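Long-range contact in protein spaetzle C-106 (Drosophila melanogaster, PDB 4LXR), which acts as a disulfide-linked dimeric cytokine ligand of the Toll receptor, switching on antifungal defence and setting dorsal-ventral polarity in the embryo: residues I42-C47 with K94-C99. Sequence-based numbering, arbitrary orientation.
Sequences IQIEEC and KIPSCC
Strands 43-47 and 95-99 run in the same general sense, their axes inclined at 56° and 4.4 Å apart at closest approach, and a single backbone hydrogen bond joins them, from E45 N to P96 O (3.1 Å). The strands cross instead of pairing as one sheet; each has its own antiparallel partner, 12-16 and 67-73 respectively. Past the closest approach, C47 SG and C99 SG form a disulfide with a chi3 of 108°. The side chain of E45 makes a further link. With CG anti to the backbone N (chi1 -176°) and the chain extended, it runs over C98 CA to where OE1 accepts a hydrogen bond from C99 N (3.3 Å) that comes in on the anti side, somewhat tilted out of the carboxylate plane. Toward the other end, I44 CG2 packs on I95 CG2 (3.6 Å), the two side chains crossing at about a right angle. E46 lies alongside the P96 ring, CG 3.8 Å from P96 CB. The buried E45 carboxylate also makes salt bridges to R14 through OE2 and to K100 of the second subunit through OE1, which probably keep it ionised. Since C98 SG is disulfide-bonded to C98 of that subunit, the cystine-knot core and the covalent dimer link meet here, with one carboxylate bridging both chains.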
loop_
_atom_site.group_PDB
_atom_site.type_symbol
_atom_site.label_atom_id
_atom_site.label_comp_id
_atom_site.label_asym_id
_atom_site.label_seq_id
_atom_site.Cartn_x
_atom_site.Cartn_y
_atom_site.Cartn_z
ATOM N N ILE C 42 -4.966 33.205 2.255
ATOM C CA ILE C 42 -4.969 31.744 2.314
ATOM C C ILE C 42 -6.376 31.189 2.079
ATOM O O ILE C 42 -7.331 31.601 2.739
ATOM C CB ILE C 42 -4.442 31.256 3.682
ATOM C CG1 ILE C 42 -4.798 29.785 3.924
ATOM C CG2 ILE C 42 -4.995 32.130 4.801
ATOM C CD1 ILE C 42 -4.029 28.802 3.061
ATOM N N GLN C 43 -6.512 30.262 1.135
ATOM C CA GLN C 43 -7.813 29.665 0.898
ATOM C C GLN C 43 -7.963 28.305 1.571
ATOM O O GLN C 43 -7.029 27.501 1.627
ATOM C CB GLN C 43 -8.150 29.593 -0.593
ATOM C CG GLN C 43 -7.532 28.443 -1.350
ATOM C CD GLN C 43 -8.118 28.306 -2.744
ATOM O OE1 GLN C 43 -9.258 28.716 -2.999
ATOM N NE2 GLN C 43 -7.333 27.743 -3.661
ATOM N N ILE C 44 -9.155 28.066 2.101
ATOM C CA ILE C 44 -9.420 26.864 2.862
ATOM C C ILE C 44 -10.680 26.200 2.341
ATOM O O ILE C 44 -11.502 26.843 1.693
ATOM C CB ILE C 44 -9.606 27.189 4.353
ATOM C CG1 ILE C 44 -10.900 27.982 4.568
ATOM C CG2 ILE C 44 -8.415 27.962 4.871
ATOM C CD1 ILE C 44 -11.130 28.399 6.004
ATOM N N GLU C 45 -10.816 24.906 2.603
ATOM C CA GLU C 45 -12.063 24.208 2.330
ATOM C C GLU C 45 -12.547 23.510 3.587
ATOM O O GLU C 45 -11.811 22.718 4.180
ATOM C CB GLU C 45 -11.896 23.198 1.197
ATOM C CG GLU C 45 -13.207 22.501 0.809
ATOM C CD GLU C 45 -13.066 21.660 -0.441
ATOM O OE1 GLU C 45 -13.330 20.432 -0.387
ATOM O OE2 GLU C 45 -12.680 22.242 -1.478
ATOM N N GLU C 46 -13.775 23.815 3.999
ATOM C CA GLU C 46 -14.351 23.234 5.212
ATOM C C GLU C 46 -15.613 22.469 4.897
ATOM O O GLU C 46 -16.379 22.888 4.040
ATOM C CB GLU C 46 -14.707 24.319 6.226
ATOM C CG GLU C 46 -13.530 24.933 6.937
ATOM C CD GLU C 46 -13.961 25.934 7.988
ATOM O OE1 GLU C 46 -14.812 26.791 7.670
ATOM O OE2 GLU C 46 -13.452 25.856 9.131
ATOM N N CYS C 47 -15.831 21.356 5.597
ATOM C CA CYS C 47 -17.078 20.619 5.472
ATOM C C CYS C 47 -18.245 21.537 5.857
ATOM O O CYS C 47 -18.164 22.261 6.850
ATOM C CB CYS C 47 -17.072 19.369 6.357
ATOM S SG CYS C 47 -15.830 18.108 5.911
ATOM N N LYS C 94 -2.214 23.725 11.038
ATOM C CA LYS C 94 -3.365 23.050 10.428
ATOM C C LYS C 94 -4.276 23.989 9.636
ATOM O O LYS C 94 -4.826 24.950 10.178
ATOM C CB LYS C 94 -4.194 22.315 11.490
ATOM C CG LYS C 94 -3.523 21.087 12.097
ATOM C CD LYS C 94 -4.283 20.613 13.331
ATOM C CE LYS C 94 -5.743 20.290 13.014
ATOM N NZ LYS C 94 -5.897 18.953 12.370
ATOM N N ILE C 95 -4.440 23.690 8.351
ATOM C CA ILE C 95 -5.367 24.415 7.485
ATOM C C ILE C 95 -6.392 23.434 6.908
ATOM O O ILE C 95 -6.009 22.458 6.270
ATOM C CB ILE C 95 -4.612 25.092 6.310
ATOM C CG1 ILE C 95 -3.566 26.078 6.829
ATOM C CG2 ILE C 95 -5.575 25.801 5.380
ATOM C CD1 ILE C 95 -4.153 27.296 7.511
ATOM N N PRO C 96 -7.696 23.680 7.142
ATOM C CA PRO C 96 -8.727 22.847 6.501
ATOM C C PRO C 96 -8.521 22.892 4.993
ATOM O O PRO C 96 -8.472 23.991 4.438
ATOM C CB PRO C 96 -10.032 23.547 6.885
ATOM C CG PRO C 96 -9.704 24.306 8.126
ATOM C CD PRO C 96 -8.280 24.749 7.969
ATOM N N SER C 97 -8.361 21.735 4.353
ATOM C CA SER C 97 -7.912 21.701 2.964
ATOM C C SER C 97 -8.919 21.066 2.010
ATOM O O SER C 97 -8.880 21.335 0.810
ATOM C CB SER C 97 -6.553 21.003 2.845
ATOM O OG SER C 97 -6.596 19.720 3.439
ATOM N N CYS C 98 -9.789 20.215 2.551
ATOM C CA CYS C 98 -10.925 19.657 1.815
ATOM C C CYS C 98 -11.800 18.770 2.700
ATOM O O CYS C 98 -11.418 18.423 3.822
ATOM C CB CYS C 98 -10.483 18.870 0.569
ATOM S SG CYS C 98 -9.608 17.339 0.888
ATOM N N CYS C 99 -12.964 18.405 2.165
ATOM C CA CYS C 99 -13.941 17.576 2.854
ATOM C C CYS C 99 -14.134 16.303 2.053
ATOM O O CYS C 99 -14.433 16.344 0.864
ATOM C CB CYS C 99 -15.274 18.321 2.947
ATOM S SG CYS C 99 -16.507 17.585 4.044
#